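Local structure of proline dehydrogenase (Bradyrhizobium japonicum USDA 110, 3HAZ) at residues L311-Q314 against R319-A322; H553-A558 against S679-P684; R904-I909 against D933-G938. The protein is a bifunctional flavoenzyme (PutA) that probably oxidises proline to glutamate in two steps, through an FAD-dependent proline dehydrogenase and an NAD-dependent aldehyde dehydrogenase. All coordinates share one frame; numbering follows the deposited sequence.

Contact 1. Residues L311-Q314 against R319-A322; sequences LAIQ and RASA. With FAD (flavin-adenine dinucleotide), chain C.
The carboxamide of Gln314, whose backbone oxygen rests against Ala320, stands almost perpendicular to the pyrimidine ring of the flavin and meets its carbonyl oxygen O2. NE2 donates to FAD O2 over 2.6 Å in a nearly straight bond, N-H...O 173°. Its remaining hydrogen suits the carbonyl of Glu282, while OE1 accepts from Gln317 NE2, so both ends of the amide are used and its rotation is fixed. Chi2 at 144°, short of fully extended, helps to aim the amide at the cofactor, and CG too lies 3.4 Å from FAD O2. Putting a leucine here would probably leave flavin O2 without this donor and Gln317 without its acceptor. Two residues earlier, Ala312 also faces the flavin, its small CB 3.6 Å from FAD O4.

On the other side of the strand the contact with 319-322 is small and rests on methyl groups set against backbone carbonyl oxygens, without a hydrogen bond. Ala320 CB lies 3.3 Å from the backbone O of Gln314, a close approach suited to a methyl group. Ile313 directs CG2, anti to its own backbone N, at the carbonyl O of Ala320, 4.0 Å off.

The alternation of side chains is that expected of a beta-alpha-beta unit in a TIM-barrel-type domain: Ala312 and Gln314 turn to the cofactor, Ile313 to the helix outside. Strand 309-314 runs between parallel strands 276-279 and 338-343; helix 320-333 covers Ile313 through Val323, Ile324 and Val327, while helix 287-298 packs on Leu311.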
loop_
_atom_site.group_PDB
_atom_site.type_symbol
_atom_site.label_atom_id
_atom_site.label_comp_id
_atom_site.label_asym_id
_atom_site.label_seq_id
_atom_site.Cartn_x
_atom_site.Cartn_y
_atom_site.Cartn_z
ATOM N N LEU A 311 47.847 -27.854 9.986
ATOM C CA LEU A 311 46.510 -27.596 10.499
ATOM C C LEU A 311 45.665 -26.928 9.428
ATOM O O LEU A 311 46.192 -26.375 8.453
ATOM C CB LEU A 311 46.573 -26.678 11.713
ATOM C CG LEU A 311 46.616 -25.178 11.390
ATOM C CD1 LEU A 311 46.323 -24.351 12.639
ATOM C CD2 LEU A 311 47.955 -24.783 10.785
ATOM N N ALA A 312 44.352 -26.978 9.624
ATOM C CA ALA A 312 43.419 -26.282 8.745
ATOM C C ALA A 312 43.097 -24.912 9.336
ATOM O O ALA A 312 43.065 -24.748 10.560
ATOM C CB ALA A 312 42.145 -27.096 8.566
ATOM N N ILE A 313 42.870 -23.940 8.457
ATOM C CA ILE A 313 42.465 -22.593 8.837
ATOM C C ILE A 313 41.236 -22.198 8.015
ATOM O O ILE A 313 41.241 -22.307 6.784
ATOM C CB ILE A 313 43.589 -21.574 8.590
ATOM C CG1 ILE A 313 44.852 -21.969 9.368
ATOM C CG2 ILE A 313 43.144 -20.170 8.992
ATOM C CD1 ILE A 313 46.087 -21.186 8.945
ATOM N N GLN A 314 40.188 -21.750 8.702
ATOM C CA GLN A 314 38.913 -21.443 8.059
ATOM C C GLN A 314 38.814 -19.966 7.660
ATOM O O GLN A 314 38.743 -19.075 8.513
ATOM C CB GLN A 314 37.754 -21.797 8.992
ATOM C CG GLN A 314 37.711 -23.256 9.443
ATOM C CD GLN A 314 37.222 -23.397 10.879
ATOM O OE1 GLN A 314 37.628 -22.633 11.756
ATOM N NE2 GLN A 314 36.350 -24.372 11.123
ATOM N N ARG A 319 38.933 -13.900 11.873
ATOM C CA ARG A 319 40.261 -14.076 12.479
ATOM C C ARG A 319 41.251 -14.834 11.591
ATOM O O ARG A 319 42.409 -15.004 11.961
ATOM C CB ARG A 319 40.151 -14.792 13.831
ATOM C CG ARG A 319 39.517 -13.961 14.944
ATOM C CD ARG A 319 39.309 -14.797 16.202
ATOM N NE ARG A 319 38.361 -15.883 15.975
ATOM C CZ ARG A 319 38.074 -16.831 16.862
ATOM N NH1 ARG A 319 38.662 -16.832 18.052
ATOM N NH2 ARG A 319 37.197 -17.780 16.555
ATOM N N ALA A 320 40.801 -15.279 10.423
ATOM C CA ALA A 320 41.614 -16.167 9.583
ATOM C C ALA A 320 43.016 -15.624 9.276
ATOM O O ALA A 320 44.012 -16.339 9.415
ATOM C CB ALA A 320 40.874 -16.505 8.298
ATOM N N SER A 321 43.096 -14.364 8.857
ATOM C CA SER A 321 44.382 -13.784 8.485
ATOM C C SER A 321 45.352 -13.750 9.673
ATOM O O SER A 321 46.559 -13.947 9.507
ATOM C CB SER A 321 44.198 -12.381 7.894
ATOM O OG SER A 321 45.415 -11.905 7.337
ATOM N N ALA A 322 44.817 -13.504 10.866
ATOM C CA ALA A 322 45.627 -13.465 12.080
ATOM C C ALA A 322 46.110 -14.861 12.481
ATOM O O ALA A 322 47.206 -15.018 13.017
ATOM C CB ALA A 322 44.847 -12.815 13.223
HETATM P PA FAD C . 31.682 -22.977 -1.982
HETATM O O1A FAD C . 30.203 -23.354 -2.564
HETATM O O2A FAD C . 32.409 -22.052 -2.850
HETATM O O5B FAD C . 31.501 -22.272 -0.528
HETATM C C5B FAD C . 30.725 -22.933 0.430
HETATM C C4B FAD C . 30.923 -22.274 1.801
HETATM O O4B FAD C . 31.005 -20.750 1.904
HETATM C C3B FAD C . 30.644 -22.824 3.065
HETATM O O3B FAD C . 31.039 -24.159 3.328
HETATM C C2B FAD C . 30.958 -21.707 4.027
HETATM O O2B FAD C . 32.186 -21.788 4.728
HETATM C C1B FAD C . 30.740 -20.453 3.258
HETATM N N9A FAD C . 29.426 -19.838 3.315
HETATM C C8A FAD C . 28.214 -20.344 2.856
HETATM N N7A FAD C . 27.256 -19.392 3.078
HETATM C C5A FAD C . 27.890 -18.280 3.679
HETATM C C6A FAD C . 27.371 -16.950 4.152
HETATM N N6A FAD C . 25.957 -16.618 4.028
HETATM N N1A FAD C . 28.191 -16.067 4.680
HETATM C C2A FAD C . 29.564 -16.356 4.802
HETATM N N3A FAD C . 30.062 -17.635 4.350
HETATM C C4A FAD C . 29.206 -18.554 3.799
HETATM N N1 FAD C . 36.064 -26.923 7.080
HETATM C C2 FAD C . 36.289 -26.685 8.415
HETATM O O2 FAD C . 35.493 -25.784 9.088
HETATM N N3 FAD C . 37.318 -27.409 9.106
HETATM C C4 FAD C . 38.076 -28.332 8.441
HETATM O O4 FAD C . 39.124 -28.989 9.100
HETATM C C4X FAD C . 37.846 -28.579 7.044
HETATM N N5 FAD C . 38.674 -29.579 6.301
HETATM C C5X FAD C . 38.427 -29.813 4.926
HETATM C C6 FAD C . 39.237 -30.803 4.199
HETATM C C7 FAD C . 38.992 -31.031 2.826
HETATM C C7M FAD C . 39.820 -32.073 2.091
HETATM C C8 FAD C . 37.933 -30.275 2.118
HETATM C C8M FAD C . 37.641 -30.506 0.626
HETATM C C9 FAD C . 37.161 -29.330 2.816
HETATM C C9A FAD C . 37.403 -29.092 4.250
HETATM N N10 FAD C . 36.603 -28.110 4.985
HETATM C C10 FAD C . 36.860 -27.878 6.388
HETATM C "C1'" FAD C . 35.634 -27.197 4.297
HETATM C "C2'" FAD C . 34.164 -27.683 4.230
HETATM O "O2'" FAD C . 34.094 -29.075 4.524
HETATM C "C3'" FAD C . 33.582 -27.332 2.851
HETATM O "O3'" FAD C . 34.051 -28.256 1.875
HETATM C "C4'" FAD C . 33.945 -25.875 2.387
HETATM O "O4'" FAD C . 33.770 -24.853 3.307
HETATM C "C5'" FAD C . 33.314 -25.529 1.012
HETATM O "O5'" FAD C . 34.022 -24.513 0.320
HETATM P P FAD C . 34.002 -24.557 -1.338
HETATM O O1P FAD C . 34.999 -23.362 -1.937
HETATM O O2P FAD C . 34.399 -25.892 -1.800
HETATM O O3P FAD C . 32.440 -24.400 -1.788
#

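Contact 2. Residues H553-A558 against S679-P684; sequences HAAVAA and SVVAKP. With NAD (nicotinamide-adenine-dinucleotide), chain D.
On the strand whose Val681 packs against Ala555 and Val556, Lys683 ends in an ammonium group gripped from several sides. Its NZ donates to the ribose hydroxyl O2B of NAD at 2.8 Å and, more weakly, to the neighbouring O3B. It also reaches the carbonyl O of Pro684, 2.9 Å away, from a position 38° above the carbonyl plane. Gly714 O is a further acceptor, and Asp715 O a weak one. Lysine suits the place because a long chain is needed to curl back on itself: bends at chi2, chi3 and chi4 (85° at the last) fold it round to the next residue's carbonyl. The backbone oxygens would probably favour the charged form.

This pairing of a strand-end lysine with the adenosine ribose belongs to the Rossmann-type nucleotide-binding domain of aldehyde dehydrogenases. Strand 679-683 lies in that domain's sheet, between strands 641-656 and 709-711 and parallel to both. Side chains alternate along it: Val680 and Ala682 meet helix 664-675, whereas Val681 and Lys683 both touch Leu722 of helix 716-724.

Val681 supplies the apolar contact with residues 553-558. With CG1 anti to the backbone N, chi1 175°, its two methyls part: CG1 faces Ala555 CB at 4.3 Å, and CG2 lies 3.7 Å from the carbonyl O of Ala555. CG2 also lies 4.0 Å from Val556 CA and 4.3 Å from CG2 of Val556. The small side chain of Ala555 lets the helix come close to the strand, while the branched Val556 extends the apolar surface to Leu722 and Ile728. Beyond these methyls, Ser679 OG hydrogen-bonds the carbonyl of Ala559, tying the start of the strand to the same helix.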
loop_
_atom_site.group_PDB
_atom_site.type_symbol
_atom_site.label_atom_id
_atom_site.label_comp_id
_atom_site.label_asym_id
_atom_site.label_seq_id
_atom_site.Cartn_x
_atom_site.Cartn_y
_atom_site.Cartn_z
ATOM N N HIS A 553 2.521 -7.938 58.282
ATOM C CA HIS A 553 1.221 -7.285 58.152
ATOM C C HIS A 553 1.363 -5.790 57.881
ATOM O O HIS A 553 0.594 -5.217 57.108
ATOM C CB HIS A 553 0.340 -7.550 59.375
ATOM C CG HIS A 553 -0.466 -8.806 59.269
ATOM N ND1 HIS A 553 0.100 -10.034 58.997
ATOM C CD2 HIS A 553 -1.797 -9.025 59.394
ATOM C CE1 HIS A 553 -0.846 -10.954 58.956
ATOM N NE2 HIS A 553 -2.006 -10.369 59.194
ATOM N N ALA A 554 2.354 -5.164 58.508
ATOM C CA ALA A 554 2.653 -3.760 58.242
ATOM C C ALA A 554 3.058 -3.565 56.782
ATOM O O ALA A 554 2.723 -2.553 56.155
ATOM C CB ALA A 554 3.748 -3.267 59.170
ATOM N N ALA A 555 3.780 -4.540 56.243
ATOM C CA ALA A 555 4.209 -4.484 54.851
ATOM C C ALA A 555 3.005 -4.486 53.911
ATOM O O ALA A 555 2.942 -3.693 52.971
ATOM C CB ALA A 555 5.142 -5.642 54.536
ATOM N N VAL A 556 2.050 -5.374 54.172
ATOM C CA VAL A 556 0.842 -5.453 53.356
ATOM C C VAL A 556 0.044 -4.157 53.449
ATOM O O VAL A 556 -0.429 -3.632 52.440
ATOM C CB VAL A 556 -0.050 -6.646 53.766
ATOM C CG1 VAL A 556 -1.328 -6.667 52.940
ATOM C CG2 VAL A 556 0.703 -7.950 53.593
ATOM N N ALA A 557 -0.106 -3.639 54.663
ATOM C CA ALA A 557 -0.838 -2.393 54.852
ATOM C C ALA A 557 -0.164 -1.267 54.077
ATOM O O ALA A 557 -0.830 -0.472 53.418
ATOM C CB ALA A 557 -0.940 -2.044 56.338
ATOM N N ALA A 558 1.163 -1.209 54.151
ATOM C CA ALA A 558 1.921 -0.181 53.449
ATOM C C ALA A 558 1.810 -0.341 51.925
ATOM O O ALA A 558 1.628 0.639 51.197
ATOM C CB ALA A 558 3.375 -0.205 53.891
ATOM N N SER A 679 0.688 -3.148 43.514
ATOM C CA SER A 679 1.796 -3.048 44.452
ATOM C C SER A 679 2.163 -4.472 44.859
ATOM O O SER A 679 1.375 -5.405 44.661
ATOM C CB SER A 679 1.429 -2.189 45.668
ATOM O OG SER A 679 0.321 -2.729 46.361
ATOM N N VAL A 680 3.358 -4.654 45.404
ATOM C CA VAL A 680 3.835 -5.995 45.697
ATOM C C VAL A 680 4.507 -6.124 47.062
ATOM O O VAL A 680 5.290 -5.262 47.472
ATOM C CB VAL A 680 4.819 -6.477 44.605
ATOM C CG1 VAL A 680 5.273 -7.899 44.880
ATOM C CG2 VAL A 680 4.171 -6.376 43.232
ATOM N N VAL A 681 4.171 -7.198 47.767
ATOM C CA VAL A 681 4.961 -7.649 48.902
ATOM C C VAL A 681 5.624 -8.961 48.496
ATOM O O VAL A 681 4.943 -9.942 48.187
ATOM C CB VAL A 681 4.108 -7.840 50.175
ATOM C CG1 VAL A 681 4.958 -8.423 51.298
ATOM C CG2 VAL A 681 3.490 -6.508 50.608
ATOM N N ALA A 682 6.952 -8.965 48.473
ATOM C CA ALA A 682 7.714 -10.113 47.991
ATOM C C ALA A 682 8.432 -10.826 49.130
ATOM O O ALA A 682 9.116 -10.190 49.935
ATOM C CB ALA A 682 8.725 -9.664 46.940
ATOM N N LYS A 683 8.273 -12.145 49.198
ATOM C CA LYS A 683 9.030 -12.947 50.157
ATOM C C LYS A 683 9.891 -13.965 49.426
ATOM O O LYS A 683 9.373 -14.895 48.803
ATOM C CB LYS A 683 8.116 -13.662 51.158
ATOM C CG LYS A 683 8.884 -14.241 52.349
ATOM C CD LYS A 683 8.278 -15.534 52.856
ATOM C CE LYS A 683 8.703 -16.719 52.008
ATOM N NZ LYS A 683 10.020 -17.296 52.423
ATOM N N PRO A 684 11.216 -13.786 49.497
ATOM C CA PRO A 684 12.146 -14.682 48.805
ATOM C C PRO A 684 12.351 -15.959 49.602
ATOM O O PRO A 684 12.007 -16.012 50.784
ATOM C CB PRO A 684 13.444 -13.879 48.788
ATOM C CG PRO A 684 13.371 -13.029 50.032
ATOM C CD PRO A 684 11.908 -12.737 50.268
HETATM P PA NAD D . 9.167 -24.599 48.312
HETATM O O1A NAD D . 7.625 -25.132 48.141
HETATM O O2A NAD D . 9.883 -25.449 49.278
HETATM O O5B NAD D . 9.093 -23.028 48.873
HETATM C C5B NAD D . 9.327 -21.960 47.965
HETATM C C4B NAD D . 8.826 -20.623 48.531
HETATM O O4B NAD D . 7.527 -20.684 49.233
HETATM C C3B NAD D . 9.759 -19.962 49.627
HETATM O O3B NAD D . 10.125 -18.621 49.514
HETATM C C2B NAD D . 9.129 -20.490 50.912
HETATM O O2B NAD D . 9.627 -20.073 52.164
HETATM C C1B NAD D . 7.709 -20.307 50.595
HETATM N N9A NAD D . 6.852 -21.126 51.465
HETATM C C8A NAD D . 7.176 -22.288 52.088
HETATM N N7A NAD D . 6.031 -22.729 52.815
HETATM C C5A NAD D . 4.995 -21.789 52.610
HETATM C C6A NAD D . 3.687 -21.726 53.077
HETATM N N6A NAD D . 3.182 -22.774 53.948
HETATM N N1A NAD D . 2.885 -20.691 52.718
HETATM C C2A NAD D . 3.370 -19.695 51.887
HETATM N N3A NAD D . 4.658 -19.755 51.426
HETATM C C4A NAD D . 5.472 -20.806 51.790
HETATM O O3 NAD D . 9.950 -24.569 46.828
HETATM P PN NAD D . 11.618 -24.452 46.776
HETATM O O1N NAD D . 12.276 -25.613 47.774
HETATM O O2N NAD D . 12.037 -23.117 47.205
HETATM O O5D NAD D . 12.155 -24.712 45.218
HETATM C C5D NAD D . 12.080 -26.014 44.655
HETATM C C4D NAD D . 10.732 -26.285 43.954
HETATM O O4D NAD D . 10.153 -25.157 43.164
HETATM C C3D NAD D . 10.554 -27.550 43.008
HETATM O O3D NAD D . 9.560 -28.500 43.307
HETATM C C2D NAD D . 10.533 -26.854 41.630
HETATM O O2D NAD D . 10.342 -27.590 40.438
HETATM C C1D NAD D . 9.715 -25.662 41.919
HETATM N N1N NAD D . 9.977 -24.660 40.878
HETATM C C2N NAD D . 9.139 -24.606 39.749
HETATM C C3N NAD D . 9.404 -23.625 38.701
HETATM C C7N NAD D . 8.480 -23.560 37.472
HETATM O O7N NAD D . 8.563 -22.642 36.736
HETATM N N7N NAD D . 7.428 -24.541 37.299
HETATM C C4N NAD D . 10.555 -22.697 38.828
HETATM C C5N NAD D . 11.384 -22.749 39.951
HETATM C C6N NAD D . 11.117 -23.741 41.017
#

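Contact 3. Residues R904-I909 against D933-G938; sequences RVLRAI and DRVQVG
Arg934 leaves its helix with CG anti to the backbone N (chi1 171°), then turns at chi2 (61°), which lays the guanidinium beside Leu906 and Arg907 of helix 902-911. Leu906 covers one face of that flat group: its CB sits 4.3 Å above the plane, over the centre. The aliphatic part of the arginine is used as well, Arg934 CG lying 4.1 Å from Leu906 CD1. The other branch of the leucine, CD2, meets Val935 CG1 at 4.0 Å, the two side chains crossing at about a right angle. A forked side chain suits this spot, one methyl serving the arginine and the other the buried valine.

Arg907 approaches with its stem, CG standing 3.8 Å from Arg934 NH1. The two guanidinium planes are 62° apart, so the groups do not stack, and Arg907 NE remains 4.7 Å from Arg934 NH1.

The contact joins two helices of the aldehyde dehydrogenase part, at the point where 925-934 ends and Val935 leaves helical geometry. Val935 and Val937 then pack on Leu918 of strand 917-921. The end of this helix and the residues after it face a second subunit, whose Arg568 forms a salt bridge with Asp933 and whose Gln981 hydrogen-bonds the carbonyl of Val937.

No hydrogen bond crosses between the segments. Glu910 and Glu903 hold Arg934 by salt bridges at NE and NH1, and Glu903 also makes a long, weak ion pair with Arg907. These carboxylates would be expected to offset the two neighbouring positive charges, while Leu906 meets the guanidinium face by van der Waals packing alone across the segments.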
loop_
_atom_site.group_PDB
_atom_site.type_symbol
_atom_site.label_atom_id
_atom_site.label_comp_id
_atom_site.label_asym_id
_atom_site.label_seq_id
_atom_site.Cartn_x
_atom_site.Cartn_y
_atom_site.Cartn_z
ATOM N N ARG A 904 2.629 -47.584 26.059
ATOM C CA ARG A 904 2.947 -47.838 27.458
ATOM C C ARG A 904 3.781 -46.698 28.040
ATOM O O ARG A 904 3.558 -46.272 29.179
ATOM C CB ARG A 904 3.702 -49.167 27.585
ATOM C CG ARG A 904 3.592 -49.834 28.943
ATOM C CD ARG A 904 3.697 -51.347 28.810
ATOM N NE ARG A 904 5.046 -51.857 29.046
ATOM C CZ ARG A 904 5.456 -53.073 28.691
ATOM N NH1 ARG A 904 6.698 -53.464 28.955
ATOM N NH2 ARG A 904 4.626 -53.899 28.064
ATOM N N VAL A 905 4.739 -46.212 27.253
ATOM C CA VAL A 905 5.607 -45.118 27.677
ATOM C C VAL A 905 4.799 -43.845 27.902
ATOM O O VAL A 905 4.992 -43.139 28.888
ATOM C CB VAL A 905 6.695 -44.821 26.631
ATOM C CG1 VAL A 905 7.392 -43.497 26.939
ATOM C CG2 VAL A 905 7.700 -45.976 26.560
ATOM N N LEU A 906 3.897 -43.562 26.972
ATOM C CA LEU A 906 3.055 -42.380 27.043
ATOM C C LEU A 906 2.080 -42.451 28.222
ATOM O O LEU A 906 1.857 -41.451 28.900
ATOM C CB LEU A 906 2.323 -42.180 25.715
ATOM C CG LEU A 906 3.253 -41.869 24.537
ATOM C CD1 LEU A 906 2.559 -42.086 23.202
ATOM C CD2 LEU A 906 3.792 -40.454 24.647
ATOM N N ARG A 907 1.518 -43.632 28.479
ATOM C CA ARG A 907 0.697 -43.823 29.672
ATOM C C ARG A 907 1.522 -43.601 30.938
ATOM O O ARG A 907 1.064 -42.963 31.879
ATOM C CB ARG A 907 0.071 -45.218 29.703
ATOM C CG ARG A 907 -0.991 -45.458 28.646
ATOM C CD ARG A 907 -1.860 -46.650 29.018
ATOM N NE ARG A 907 -2.615 -47.171 27.879
ATOM C CZ ARG A 907 -2.301 -48.283 27.221
ATOM N NH1 ARG A 907 -1.246 -49.000 27.589
ATOM N NH2 ARG A 907 -3.043 -48.680 26.195
ATOM N N ALA A 908 2.737 -44.138 30.963
ATOM C CA ALA A 908 3.634 -43.935 32.100
ATOM C C ALA A 908 3.872 -42.445 32.376
ATOM O O ALA A 908 3.972 -42.022 33.524
ATOM C CB ALA A 908 4.956 -44.645 31.864
ATOM N N ILE A 909 3.975 -41.651 31.317
ATOM C CA ILE A 909 4.201 -40.224 31.483
ATOM C C ILE A 909 2.928 -39.533 31.978
ATOM O O ILE A 909 2.977 -38.676 32.863
ATOM C CB ILE A 909 4.692 -39.576 30.176
ATOM C CG1 ILE A 909 6.044 -40.163 29.770
ATOM C CG2 ILE A 909 4.808 -38.062 30.332
ATOM C CD1 ILE A 909 6.464 -39.809 28.345
ATOM N N ASP A 933 0.904 -34.611 20.010
ATOM C CA ASP A 933 -0.553 -34.718 19.996
ATOM C C ASP A 933 -1.070 -35.330 21.289
ATOM O O ASP A 933 -2.095 -34.908 21.828
ATOM C CB ASP A 933 -1.013 -35.590 18.822
ATOM C CG ASP A 933 -2.514 -35.856 18.842
ATOM O OD1 ASP A 933 -3.277 -34.945 18.451
ATOM O OD2 ASP A 933 -2.930 -36.974 19.235
ATOM N N ARG A 934 -0.348 -36.329 21.777
ATOM C CA ARG A 934 -0.797 -37.140 22.900
ATOM C C ARG A 934 -0.630 -36.475 24.272
ATOM O O ARG A 934 -1.514 -36.574 25.124
ATOM C CB ARG A 934 -0.066 -38.482 22.883
ATOM C CG ARG A 934 -0.280 -39.325 24.120
ATOM C CD ARG A 934 -1.746 -39.685 24.299
ATOM N NE ARG A 934 -1.920 -40.677 25.354
ATOM C CZ ARG A 934 -1.919 -41.989 25.153
ATOM N NH1 ARG A 934 -2.076 -42.815 26.177
ATOM N NH2 ARG A 934 -1.763 -42.473 23.925
ATOM N N VAL A 935 0.502 -35.809 24.481
ATOM C CA VAL A 935 0.837 -35.265 25.797
ATOM C C VAL A 935 0.348 -33.827 25.999
ATOM O O VAL A 935 0.138 -33.084 25.035
ATOM C CB VAL A 935 2.353 -35.344 26.060
ATOM C CG1 VAL A 935 2.843 -36.770 25.877
ATOM C CG2 VAL A 935 3.104 -34.400 25.131
ATOM N N GLN A 936 0.172 -33.437 27.257
ATOM C CA GLN A 936 -0.339 -32.107 27.584
ATOM C C GLN A 936 0.722 -31.212 28.233
ATOM O O GLN A 936 0.432 -30.101 28.680
ATOM C CB GLN A 936 -1.563 -32.222 28.499
ATOM C CG GLN A 936 -2.885 -32.340 27.756
ATOM C CD GLN A 936 -4.085 -32.216 28.683
ATOM O OE1 GLN A 936 -4.406 -33.142 29.428
ATOM N NE2 GLN A 936 -4.757 -31.069 28.636
ATOM N N VAL A 937 1.946 -31.717 28.281
ATOM C CA VAL A 937 3.085 -31.024 28.878
ATOM C C VAL A 937 3.233 -29.584 28.385
ATOM O O VAL A 937 2.986 -29.300 27.220
ATOM C CB VAL A 937 4.373 -31.808 28.557
ATOM C CG1 VAL A 937 5.575 -31.155 29.201
ATOM C CG2 VAL A 937 4.221 -33.247 29.043
ATOM N N GLY A 938 3.661 -28.686 29.270
ATOM C CA GLY A 938 3.759 -27.270 28.933
ATOM C C GLY A 938 4.848 -26.908 27.930
ATOM O O GLY A 938 4.652 -26.054 27.066
#

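The three contacts follow one another along the chain without touching, and they divide between the two enzymes. Contact 1 lies in the proline dehydrogenase part at the FAD, across the chain's centre from the other two: its centre is about 58 Å from that of contact 2 and about 48 Å from that of contact 3. Contacts 2 and 3 share the aldehyde dehydrogenase part, yet their nearest atoms are still about 24 Å apart. Contact 2 includes a residue that holds the NAD ribose; contact 3 lies away from both cofactor sites and borders a second subunit. Contacts 1 and 2 thus each pair a strand that reaches a cofactor with a helix packed on it.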